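Local structure of aminotransferase (4ZM4) at residues H149-S154 against V249-I254; Y74-V79 against L325-S330; A354-P359 against A438-L443; V43-G48 against V55-I60. The protein belongs to the class-III aminotransferases, a pyridoxal-phosphate-dependent family, and forms a dimer in which both subunits help to hold the bound ligand. The protein carries 1 engineered substitution. All blocks are in the same frame, centred on the assembly; numbering follows the deposited sequence.

Contact 1 of 4, residues H149-S154 against V249-I254; sequences HYHGWS and VFDEVI. With P3B ((3E,4R,5R)-4,5-dihydroxy-3-{[(Z)-{3-hydroxy-2-methyl-5-[(phosphonooxy)methyl]pyridin-4(1H)-ylidene}methyl]imino}cyclohex-1-ene-1-carboxylic acid), chain H.
His151 and Asp251 show how a loop and a strand of the central sheet can hold the bound ligand P3B through one carboxylate oxygen. The two side chains lie alongside each other, pointing opposite ways, with the imidazole and carboxylate planes turned 40° apart. His151 ND1 gives its hydrogen to Asp251 OD2 over 2.8 Å, almost perfectly straight at 176°. The acceptor lies practically in the ring plane, and OD2 receives the bond on its anti lone pair, away from OD1. The same OD2 accepts from the pyridine nitrogen NAP of P3B at 2.6 Å, an aspartate-to-pyridine pairing familiar from this family. OD1 looks back into its own chain, taking the backbone N of Val253 at 3.1 Å in an Asx turn. With CG anti to its backbone N (chi1 -174°), the Asp251 carboxylate reaches the ligand while its two oxygens are held by separate partners, which should restrict its rotation.

The pyridine is sandwiched. Val253 CB lies against one face, 3.6 Å from NAP, and on the other face Tyr150 O stands 3.2 Å from CAU. The phenol of Tyr150 meets the ligand edge-on, CE2 approaching CAJ to 3.3 Å with that carbon near the ring plane, while Gly152 N sits over one face of the phenol.

Asp251 lies on strand 247-251, which pairs with strands 212-217 and 274-277 in the seven-stranded mixed sheet. His151, from the long loop after strand 142-146, packs on Ile216 of strand 212-217 and, together with Asp251, on Val127 of helix 123-138.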
# COMPACT_ATOMS: atom_id res chain seq x y z
N HIS B 149 14.18 -7.25 13.24
CA HIS B 149 12.78 -6.86 13.29
C HIS B 149 12.48 -6.02 12.05
O HIS B 149 13.18 -5.10 11.73
CB HIS B 149 12.46 -6.06 14.56
CG HIS B 149 12.52 -6.87 15.81
ND1 HIS B 149 11.50 -6.94 16.72
CD2 HIS B 149 13.50 -7.67 16.31
CE1 HIS B 149 11.83 -7.75 17.72
NE2 HIS B 149 13.04 -8.21 17.49
N TYR B 150 11.44 -6.41 11.33
CA TYR B 150 11.16 -5.79 10.07
C TYR B 150 9.85 -4.97 10.22
O TYR B 150 8.80 -5.52 10.64
CB TYR B 150 11.10 -6.86 8.97
CG TYR B 150 10.78 -6.32 7.59
CD1 TYR B 150 11.69 -5.55 6.88
CD2 TYR B 150 9.57 -6.64 6.97
CE1 TYR B 150 11.39 -5.07 5.62
CE2 TYR B 150 9.25 -6.14 5.71
CZ TYR B 150 10.16 -5.36 5.05
OH TYR B 150 9.83 -4.89 3.81
N HIS B 151 9.90 -3.72 9.79
CA HIS B 151 8.75 -2.85 9.84
C HIS B 151 8.37 -2.24 8.48
O HIS B 151 7.77 -1.19 8.39
CB HIS B 151 9.02 -1.79 10.88
CG HIS B 151 9.41 -2.38 12.20
ND1 HIS B 151 8.61 -3.30 12.85
CD2 HIS B 151 10.52 -2.23 12.96
CE1 HIS B 151 9.20 -3.68 13.96
NE2 HIS B 151 10.37 -3.05 14.05
N GLY B 152 8.67 -2.97 7.41
CA GLY B 152 8.35 -2.53 6.07
C GLY B 152 9.52 -1.77 5.51
O GLY B 152 10.58 -1.71 6.13
N TRP B 153 9.32 -1.15 4.35
CA TRP B 153 10.44 -0.62 3.58
C TRP B 153 10.45 0.89 3.47
O TRP B 153 11.12 1.45 2.59
CB TRP B 153 10.45 -1.26 2.19
CG TRP B 153 9.11 -1.32 1.48
CD1 TRP B 153 8.13 -2.22 1.65
CD2 TRP B 153 8.65 -0.42 0.47
NE1 TRP B 153 7.05 -1.94 0.83
CE2 TRP B 153 7.37 -0.85 0.08
CE3 TRP B 153 9.21 0.69 -0.15
CZ2 TRP B 153 6.65 -0.22 -0.92
CZ3 TRP B 153 8.51 1.30 -1.12
CH2 TRP B 153 7.23 0.86 -1.50
N SER B 154 9.72 1.57 4.36
CA SER B 154 9.72 3.05 4.34
C SER B 154 11.11 3.57 4.66
O SER B 154 11.92 2.89 5.30
CB SER B 154 8.66 3.67 5.26
OG SER B 154 8.89 3.32 6.63
N VAL B 249 5.48 1.25 20.27
CA VAL B 249 4.77 0.81 19.08
C VAL B 249 4.96 -0.69 18.90
O VAL B 249 6.05 -1.14 18.59
CB VAL B 249 5.25 1.56 17.81
CG1 VAL B 249 4.34 1.25 16.65
CG2 VAL B 249 5.25 3.08 18.02
N PHE B 250 3.88 -1.46 19.03
CA PHE B 250 3.93 -2.88 18.70
C PHE B 250 3.55 -2.99 17.24
O PHE B 250 2.44 -2.62 16.83
CB PHE B 250 2.94 -3.72 19.54
CG PHE B 250 3.44 -4.10 20.90
CD1 PHE B 250 4.65 -3.64 21.40
CD2 PHE B 250 2.66 -4.89 21.72
CE1 PHE B 250 5.08 -3.98 22.68
CE2 PHE B 250 3.07 -5.22 23.01
CZ PHE B 250 4.30 -4.77 23.48
N ASP B 251 4.47 -3.53 16.46
CA ASP B 251 4.16 -3.96 15.09
C ASP B 251 3.55 -5.34 15.19
O ASP B 251 4.26 -6.32 15.27
CB ASP B 251 5.43 -3.96 14.21
CG ASP B 251 5.14 -4.25 12.76
OD1 ASP B 251 4.01 -4.65 12.43
OD2 ASP B 251 6.08 -4.08 11.94
N GLU B 252 2.23 -5.40 15.16
CA GLU B 252 1.51 -6.66 15.16
C GLU B 252 0.98 -7.07 13.79
O GLU B 252 -0.03 -7.77 13.69
CB GLU B 252 0.40 -6.60 16.20
CG GLU B 252 0.91 -6.40 17.62
CD GLU B 252 0.29 -7.36 18.62
OE1 GLU B 252 0.15 -8.55 18.27
OE2 GLU B 252 -0.09 -6.91 19.73
N VAL B 253 1.67 -6.66 12.74
CA VAL B 253 1.27 -6.97 11.36
C VAL B 253 1.16 -8.48 11.21
O VAL B 253 0.19 -8.96 10.64
CB VAL B 253 2.28 -6.39 10.33
CG1 VAL B 253 2.25 -7.16 9.00
CG2 VAL B 253 1.97 -4.92 10.06
N ILE B 254 2.09 -9.21 11.80
CA ILE B 254 2.04 -10.66 11.79
C ILE B 254 1.32 -11.22 13.03
O ILE B 254 0.43 -12.08 12.89
CB ILE B 254 3.45 -11.26 11.65
CG1 ILE B 254 3.90 -11.13 10.20
CG2 ILE B 254 3.47 -12.72 12.06
CD1 ILE B 254 5.36 -11.51 10.00
OAH P3B H . 4.52 -3.63 3.53
PBA P3B H . 3.79 -4.96 3.99
OAI P3B H . 4.49 -6.03 3.22
OAC P3B H . 2.30 -4.98 3.69
OAQ P3B H . 4.19 -5.01 5.62
CAM P3B H . 5.51 -4.64 6.12
CAV P3B H . 5.69 -5.33 7.29
CAL P3B H . 5.53 -4.62 8.47
NAP P3B H . 5.67 -5.30 9.68
CAU P3B H . 5.94 -6.65 9.70
CAA P3B H . 6.11 -7.31 10.89
CAW P3B H . 6.14 -7.31 8.57
OAE P3B H . 6.41 -8.64 8.67
CAX P3B H . 5.99 -6.72 7.32
CAJ P3B H . 6.21 -7.47 6.12
NAO P3B H . 6.73 -8.75 6.15
CAT P3B H . 7.05 -9.43 5.01
CAK P3B H . 7.09 -8.89 3.69
CAS P3B H . 7.50 -9.60 2.56
CAR P3B H . 7.47 -9.04 1.27
OAD P3B H . 7.73 -9.69 0.26
OAB P3B H . 7.25 -7.87 1.08
CAN P3B H . 7.69 -10.92 2.60
CAY P3B H . 7.55 -11.66 3.94
OAF P3B H . 8.64 -12.60 3.89
CAZ P3B H . 7.55 -10.76 5.24
OAG P3B H . 6.99 -11.37 6.47

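Contact 2 of 4, residues Y74-V79 against L325-S330; sequences YADREV and LGKIRS
Asp76, Glu78 and Lys327 form a three-membered salt-bridge network on the surface, joining the start of helix 77-89 to the last turn of helix 315-329. One ammonium group serves two carboxylates that reach it from different directions. Lys327 is extended throughout: a chi1 of 177° swings CG away from the backbone N, and the straight chain carries NZ across the gap between the helices. Asp76 comes to meet it from the opposite direction, and its OD1 accepts a hydrogen bond from NZ at 2.8 Å through the syn lone pair. Asp76 OD2 lies equally close to NZ, so the ammonium sits between the two oxygens. Glu78 instead crosses the lysine at about a right angle. Its OE1, 2.7 Å from NZ, is approached from above the carboxylate plane, 39° out of it.

Asp76 occupies the N-cap position but spends its side chain on the lysine; its main chain serves the helix, with Asp76 O accepting from Val79 N. Phe72 adds a cation-pi contact to Lys327, and Ile328 on the next position packs against the same Phe72. The backbone of Lys327 is engaged as well: its carbonyl O accepts from Ser330 OG at 2.6 Å, the hydroxyl oxygen lying 26° out of the carbonyl plane.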
# COMPACT_ATOMS: atom_id res chain seq x y z
N TYR B 74 -6.70 -20.65 2.11
CA TYR B 74 -6.93 -19.91 0.89
C TYR B 74 -8.39 -20.03 0.45
O TYR B 74 -9.06 -21.01 0.80
CB TYR B 74 -6.07 -20.47 -0.22
CG TYR B 74 -4.58 -20.25 -0.10
CD1 TYR B 74 -4.05 -18.99 0.15
CD2 TYR B 74 -3.68 -21.30 -0.34
CE1 TYR B 74 -2.69 -18.81 0.25
CE2 TYR B 74 -2.31 -21.10 -0.26
CZ TYR B 74 -1.82 -19.86 0.03
OH TYR B 74 -0.47 -19.66 0.08
N ALA B 75 -8.87 -19.07 -0.33
CA ALA B 75 -10.25 -19.11 -0.87
C ALA B 75 -11.33 -19.31 0.19
O ALA B 75 -12.20 -20.21 0.06
CB ALA B 75 -10.38 -20.18 -1.95
N ASP B 76 -11.26 -18.52 1.27
CA ASP B 76 -12.23 -18.60 2.37
C ASP B 76 -13.51 -17.95 1.88
O ASP B 76 -13.56 -16.72 1.73
CB ASP B 76 -11.66 -17.88 3.61
CG ASP B 76 -12.48 -18.10 4.89
OD1 ASP B 76 -12.17 -17.48 5.92
OD2 ASP B 76 -13.44 -18.89 4.89
N ARG B 77 -14.55 -18.75 1.63
CA ARG B 77 -15.79 -18.25 1.02
C ARG B 77 -16.56 -17.23 1.87
O ARG B 77 -17.10 -16.26 1.34
CB ARG B 77 -16.68 -19.41 0.56
CG ARG B 77 -16.21 -20.00 -0.77
CD ARG B 77 -17.15 -21.05 -1.39
NE ARG B 77 -18.30 -20.44 -2.09
CZ ARG B 77 -18.24 -19.84 -3.29
NH1 ARG B 77 -17.08 -19.71 -3.94
NH2 ARG B 77 -19.34 -19.34 -3.82
N GLU B 78 -16.59 -17.44 3.18
CA GLU B 78 -17.24 -16.51 4.09
C GLU B 78 -16.70 -15.11 3.97
O GLU B 78 -17.38 -14.15 4.31
CB GLU B 78 -17.10 -16.98 5.54
CG GLU B 78 -17.90 -18.23 5.85
CD GLU B 78 -17.54 -18.80 7.20
OE1 GLU B 78 -16.46 -19.42 7.30
OE2 GLU B 78 -18.33 -18.64 8.16
N VAL B 79 -15.48 -14.97 3.49
CA VAL B 79 -14.87 -13.67 3.29
C VAL B 79 -14.87 -13.25 1.81
O VAL B 79 -15.09 -12.08 1.52
CB VAL B 79 -13.44 -13.66 3.90
CG1 VAL B 79 -12.71 -12.35 3.64
CG2 VAL B 79 -13.52 -13.95 5.41
N LEU B 325 -12.87 -10.23 10.79
CA LEU B 325 -12.88 -10.07 12.24
C LEU B 325 -14.24 -10.52 12.82
O LEU B 325 -14.28 -11.04 13.94
CB LEU B 325 -12.54 -8.65 12.64
CG LEU B 325 -11.14 -8.12 12.31
CD1 LEU B 325 -10.86 -6.78 12.96
CD2 LEU B 325 -10.07 -9.12 12.73
N GLY B 326 -15.32 -10.35 12.07
CA GLY B 326 -16.62 -10.90 12.43
C GLY B 326 -16.60 -12.40 12.56
O GLY B 326 -17.03 -12.96 13.58
N LYS B 327 -16.01 -13.06 11.57
CA LYS B 327 -15.81 -14.51 11.63
C LYS B 327 -14.98 -14.97 12.84
O LYS B 327 -15.39 -15.91 13.55
CB LYS B 327 -15.14 -15.03 10.37
CG LYS B 327 -14.82 -16.50 10.39
CD LYS B 327 -14.54 -17.03 9.00
CE LYS B 327 -14.12 -18.48 9.05
NZ LYS B 327 -13.78 -18.95 7.68
N ILE B 328 -13.83 -14.33 13.06
CA ILE B 328 -12.96 -14.68 14.20
C ILE B 328 -13.68 -14.51 15.56
O ILE B 328 -13.58 -15.35 16.47
CB ILE B 328 -11.68 -13.83 14.20
CG1 ILE B 328 -10.77 -14.25 13.05
CG2 ILE B 328 -10.94 -13.93 15.54
CD1 ILE B 328 -9.59 -13.31 12.83
N ARG B 329 -14.40 -13.41 15.67
CA ARG B 329 -15.17 -13.09 16.88
C ARG B 329 -16.22 -14.16 17.17
O ARG B 329 -16.46 -14.49 18.33
CB ARG B 329 -15.83 -11.74 16.70
CG ARG B 329 -16.63 -11.22 17.90
CD ARG B 329 -17.55 -10.19 17.24
NE ARG B 329 -18.11 -9.03 17.88
CZ ARG B 329 -19.02 -8.25 17.31
NH1 ARG B 329 -19.55 -8.56 16.13
NH2 ARG B 329 -19.47 -7.16 17.96
N SER B 330 -16.81 -14.72 16.12
CA SER B 330 -17.87 -15.71 16.27
C SER B 330 -17.36 -17.09 16.66
O SER B 330 -18.13 -17.99 16.90
CB SER B 330 -18.69 -15.79 14.98
OG SER B 330 -17.94 -16.40 13.94

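Contact 3 of 4, residues A354-P359 against A438-L443; sequences ATEKRP and ALQRSL
Glu356 leans on Leu443 with its aliphatic part and carries its carboxylate past it to Gln440. Its CB is 4.1 Å from Leu443 CD1, and CG comes slightly closer to the same methyl, at 3.9 Å. The chain then bends: chi2 of -55° folds CD back instead of letting it run outward, and CD heads for the side chain of Gln440, one helical turn before Leu443. At the tip, the carboxylate ends beside the Gln440 amide group. The two side chains cross at about a right angle, and the carboxylate and amide planes are nearly perpendicular, 84° apart.

Arg358 takes the other branch of the leucine. Its CG rests 4.0 Å from Leu443 CD2, the two side chains running antiparallel alongside, so that Leu443 places one methyl against each of its two partners. Beyond that apolar step, Arg358 NE donates over 2.7 Å to a water lying at the guanidinium edge, in its plane. The water in turn donates to Leu443 O and thus links the arginine to the main chain of helix 429-444. Leu443 packs further on Phe353 of helix 334-355 and on Leu402 of helix 396-408.

Between Glu356 and Arg358 the backbone leaves the helical path at Lys357. With positive phi there (59°) and two bonds back into the last turn, one of them Lys357 N to Ala354 O at 2.8 Å, this is a Schellman motif, a classic way of ending a helix, here closing helix 334-355 beside helix 429-444.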
# COMPACT_ATOMS: atom_id res chain seq x y z
N ALA B 354 14.08 -36.33 14.46
CA ALA B 354 14.72 -37.18 15.47
C ALA B 354 15.00 -38.56 14.88
O ALA B 354 16.11 -39.07 14.99
CB ALA B 354 13.86 -37.29 16.74
N THR B 355 13.98 -39.15 14.28
CA THR B 355 14.11 -40.47 13.65
C THR B 355 15.22 -40.51 12.60
O THR B 355 15.92 -41.51 12.46
CB THR B 355 12.76 -40.89 13.01
OG1 THR B 355 11.75 -40.92 14.02
CG2 THR B 355 12.86 -42.26 12.37
N GLU B 356 15.38 -39.42 11.87
CA GLU B 356 16.45 -39.28 10.88
C GLU B 356 17.77 -38.84 11.50
O GLU B 356 18.78 -38.76 10.80
CB GLU B 356 16.03 -38.28 9.79
CG GLU B 356 14.82 -38.78 9.01
CD GLU B 356 15.02 -40.16 8.41
OE1 GLU B 356 16.10 -40.39 7.81
OE2 GLU B 356 14.11 -41.00 8.55
N LYS B 357 17.77 -38.51 12.78
CA LYS B 357 18.96 -38.03 13.47
C LYS B 357 19.54 -36.75 12.84
O LYS B 357 20.76 -36.58 12.75
CB LYS B 357 20.01 -39.15 13.57
CG LYS B 357 19.45 -40.44 14.13
CD LYS B 357 20.53 -41.47 14.45
CE LYS B 357 19.92 -42.81 14.88
NZ LYS B 357 20.92 -43.71 15.51
N ARG B 358 18.65 -35.85 12.43
CA ARG B 358 19.02 -34.52 11.97
C ARG B 358 18.71 -33.53 13.07
O ARG B 358 17.55 -33.38 13.44
CB ARG B 358 18.20 -34.13 10.74
CG ARG B 358 18.46 -35.00 9.53
CD ARG B 358 19.78 -34.62 8.89
NE ARG B 358 20.00 -35.32 7.63
CZ ARG B 358 21.07 -35.13 6.87
NH1 ARG B 358 22.01 -34.26 7.22
NH2 ARG B 358 21.20 -35.82 5.76
N PRO B 359 19.73 -32.83 13.61
CA PRO B 359 19.39 -31.80 14.57
C PRO B 359 18.58 -30.66 13.92
O PRO B 359 18.83 -30.27 12.77
CB PRO B 359 20.74 -31.33 15.10
CG PRO B 359 21.75 -31.78 14.11
CD PRO B 359 21.19 -33.00 13.46
N ALA B 438 6.29 -36.33 3.56
CA ALA B 438 7.04 -35.55 2.58
C ALA B 438 8.39 -35.10 3.15
O ALA B 438 9.38 -35.10 2.44
CB ALA B 438 6.22 -34.39 2.07
N LEU B 439 8.43 -34.70 4.42
CA LEU B 439 9.67 -34.23 5.04
C LEU B 439 10.63 -35.37 5.29
O LEU B 439 11.85 -35.20 5.15
CB LEU B 439 9.40 -33.45 6.35
CG LEU B 439 8.77 -32.05 6.13
CD1 LEU B 439 8.25 -31.47 7.44
CD2 LEU B 439 9.77 -31.09 5.49
N GLN B 440 10.09 -36.51 5.71
CA GLN B 440 10.86 -37.76 5.88
C GLN B 440 11.58 -38.14 4.56
O GLN B 440 12.79 -38.32 4.53
CB GLN B 440 9.91 -38.88 6.35
CG GLN B 440 10.10 -40.26 5.75
CD GLN B 440 11.18 -41.04 6.43
OE1 GLN B 440 11.35 -40.94 7.64
NE2 GLN B 440 11.92 -41.84 5.67
N ARG B 441 10.81 -38.21 3.48
CA ARG B 441 11.35 -38.55 2.17
C ARG B 441 12.42 -37.54 1.72
O ARG B 441 13.46 -37.93 1.20
CB ARG B 441 10.21 -38.66 1.14
CG ARG B 441 9.80 -40.11 0.86
CD ARG B 441 8.31 -40.35 0.65
NE ARG B 441 7.63 -39.21 0.03
CZ ARG B 441 6.40 -38.79 0.37
NH1 ARG B 441 5.69 -39.40 1.32
NH2 ARG B 441 5.88 -37.73 -0.25
N SER B 442 12.19 -36.25 1.99
CA SER B 442 13.15 -35.22 1.61
C SER B 442 14.45 -35.32 2.41
O SER B 442 15.53 -35.08 1.87
CB SER B 442 12.52 -33.83 1.77
OG SER B 442 11.28 -33.77 1.07
N LEU B 443 14.36 -35.65 3.69
CA LEU B 443 15.57 -35.74 4.51
C LEU B 443 16.44 -36.91 4.05
O LEU B 443 17.65 -36.82 4.07
CB LEU B 443 15.25 -35.87 6.01
CG LEU B 443 14.72 -34.65 6.74
CD1 LEU B 443 14.16 -35.06 8.09
CD2 LEU B 443 15.77 -33.56 6.90
O HOH W 1 18.72 -37.27 6.28

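Contact 4 of 4, residues V43-G48 against V55-I60; sequences VVRSAG and VEDGEI
Val43 and Val55 touch through their CG1 methyls, 4.0 Å apart, where their side chains cross at a slant. Beside them Val55 N makes a weak hydrogen bond to Val43 O, 3.2 Å long. The next layer is Arg45, whose guanidinium lies flat over the main chain of Val55: the CA of Val55 stands 3.8 Å from its plane, over its centre. Stretched out from the start, its chi1 of 164° turning CG away from the main-chain nitrogen, and bent only at chi3, Arg45 brings NH1 to Asp57 OD1 at 3.1 Å in a salt bridge. The approach is oblique, since NH1 comes from above the carboxylate, 47° out of its plane.

Further out, Arg53 holds Asp57 through a salt bridge to OD1, while Glu98 of the second subunit grips Arg45 NE. Arg53 also binds Ser46 OG, and its backbone faces Arg45 and Ser46 together as a classic beta bulge between strands 44-48 and 51-54. Val43 packs on Leu18 and Ile21 of helix 14-22.

Arg45 is thus shared between Asp57 of its own chain and Glu98 of the second subunit, and Asp57 between two arginines. Such alternation of charge probably balances the cluster electrostatically, with Asp57 offsetting the closeness of Arg45 and Arg53, and it ties this small sheet to the dimer interface.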
# COMPACT_ATOMS: atom_id res chain seq x y z
N VAL B 43 5.00 -21.68 -10.35
CA VAL B 43 4.07 -20.65 -10.71
C VAL B 43 2.67 -21.14 -10.39
O VAL B 43 2.26 -22.21 -10.81
CB VAL B 43 4.16 -20.29 -12.22
CG1 VAL B 43 3.20 -19.16 -12.54
CG2 VAL B 43 5.57 -19.90 -12.59
N VAL B 44 1.91 -20.32 -9.69
CA VAL B 44 0.58 -20.73 -9.23
C VAL B 44 -0.46 -20.55 -10.32
O VAL B 44 -0.41 -19.58 -11.08
CB VAL B 44 0.13 -19.94 -7.97
CG1 VAL B 44 -1.27 -20.35 -7.55
CG2 VAL B 44 1.12 -20.19 -6.83
N ARG B 45 -1.35 -21.51 -10.43
CA ARG B 45 -2.51 -21.45 -11.29
C ARG B 45 -3.79 -21.17 -10.47
O ARG B 45 -4.66 -20.42 -10.89
CB ARG B 45 -2.66 -22.78 -12.03
CG ARG B 45 -4.04 -23.02 -12.67
CD ARG B 45 -3.97 -24.11 -13.74
NE ARG B 45 -3.12 -23.69 -14.85
CZ ARG B 45 -2.70 -24.48 -15.84
NH1 ARG B 45 -3.02 -25.77 -15.85
NH2 ARG B 45 -1.92 -24.00 -16.81
N SER B 46 -3.88 -21.82 -9.30
CA SER B 46 -4.99 -21.60 -8.42
C SER B 46 -4.59 -22.04 -7.00
O SER B 46 -3.57 -22.70 -6.80
CB SER B 46 -6.22 -22.37 -8.91
OG SER B 46 -6.20 -23.75 -8.52
N ALA B 47 -5.44 -21.74 -6.04
CA ALA B 47 -5.19 -22.13 -4.68
C ALA B 47 -6.48 -22.21 -3.89
O ALA B 47 -7.40 -21.44 -4.12
CB ALA B 47 -4.22 -21.16 -4.04
N GLY B 48 -6.51 -23.11 -2.91
CA GLY B 48 -7.66 -23.28 -2.00
C GLY B 48 -7.28 -24.11 -0.80
O GLY B 48 -6.59 -25.11 -0.93
N VAL B 55 1.05 -24.58 -12.62
CA VAL B 55 0.75 -24.55 -14.04
C VAL B 55 0.96 -25.92 -14.73
O VAL B 55 0.53 -26.09 -15.86
CB VAL B 55 1.59 -23.49 -14.79
CG1 VAL B 55 1.24 -22.11 -14.30
CG2 VAL B 55 3.09 -23.74 -14.64
N GLU B 56 1.67 -26.84 -14.07
CA GLU B 56 1.78 -28.25 -14.51
C GLU B 56 0.74 -29.14 -13.82
O GLU B 56 0.86 -30.36 -13.81
CB GLU B 56 3.18 -28.80 -14.20
CG GLU B 56 4.33 -28.04 -14.86
CD GLU B 56 5.71 -28.49 -14.38
OE1 GLU B 56 5.83 -29.61 -13.84
OE2 GLU B 56 6.68 -27.71 -14.53
N ASP B 57 -0.29 -28.52 -13.24
CA ASP B 57 -1.32 -29.20 -12.46
C ASP B 57 -0.83 -30.07 -11.27
O ASP B 57 -1.59 -30.85 -10.72
CB ASP B 57 -2.28 -29.97 -13.38
CG ASP B 57 -3.16 -29.04 -14.27
OD1 ASP B 57 -3.65 -27.98 -13.78
OD2 ASP B 57 -3.38 -29.38 -15.46
N GLY B 58 0.39 -29.89 -10.81
CA GLY B 58 0.81 -30.47 -9.53
C GLY B 58 0.11 -29.85 -8.33
O GLY B 58 -0.22 -28.66 -8.36
N GLU B 59 -0.11 -30.65 -7.29
CA GLU B 59 -0.68 -30.17 -6.01
C GLU B 59 0.42 -30.04 -4.97
O GLU B 59 1.18 -30.97 -4.76
CB GLU B 59 -1.73 -31.13 -5.46
CG GLU B 59 -3.08 -31.07 -6.15
CD GLU B 59 -4.16 -31.87 -5.41
OE1 GLU B 59 -3.91 -32.35 -4.28
OE2 GLU B 59 -5.27 -32.00 -5.98
N ILE B 60 0.46 -28.88 -4.30
CA ILE B 60 1.44 -28.61 -3.26
C ILE B 60 0.78 -28.15 -2.00
O ILE B 60 0.02 -27.19 -2.01
CB ILE B 60 2.45 -27.53 -3.69
CG1 ILE B 60 3.15 -27.94 -4.98
CG2 ILE B 60 3.53 -27.38 -2.63
CD1 ILE B 60 2.61 -27.36 -6.28

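Along the chain contact 4 closes first, contact 1 is nested within the long loop closed by contact 2, and contact 3 follows. Contact 1 lies near the middle of the chain, at the seven-stranded sheet; the others sit farther out, with centres about 24 Å (contact 2), 30 Å (contact 4) and 34 Å (contact 3) from its own. Contacts 2 and 4 adjoin: Tyr74 and Ala75 pack on Ala47 and Gly48 of the small four-stranded sheet. Helices 315-329 and 334-355, successive in sequence, lead from contact 2 to contact 3. Contacts 1, 2 and 4 all touch the second subunit, so ligand pocket and periphery alike border the dimer interface, whereas contact 3 stays within one chain.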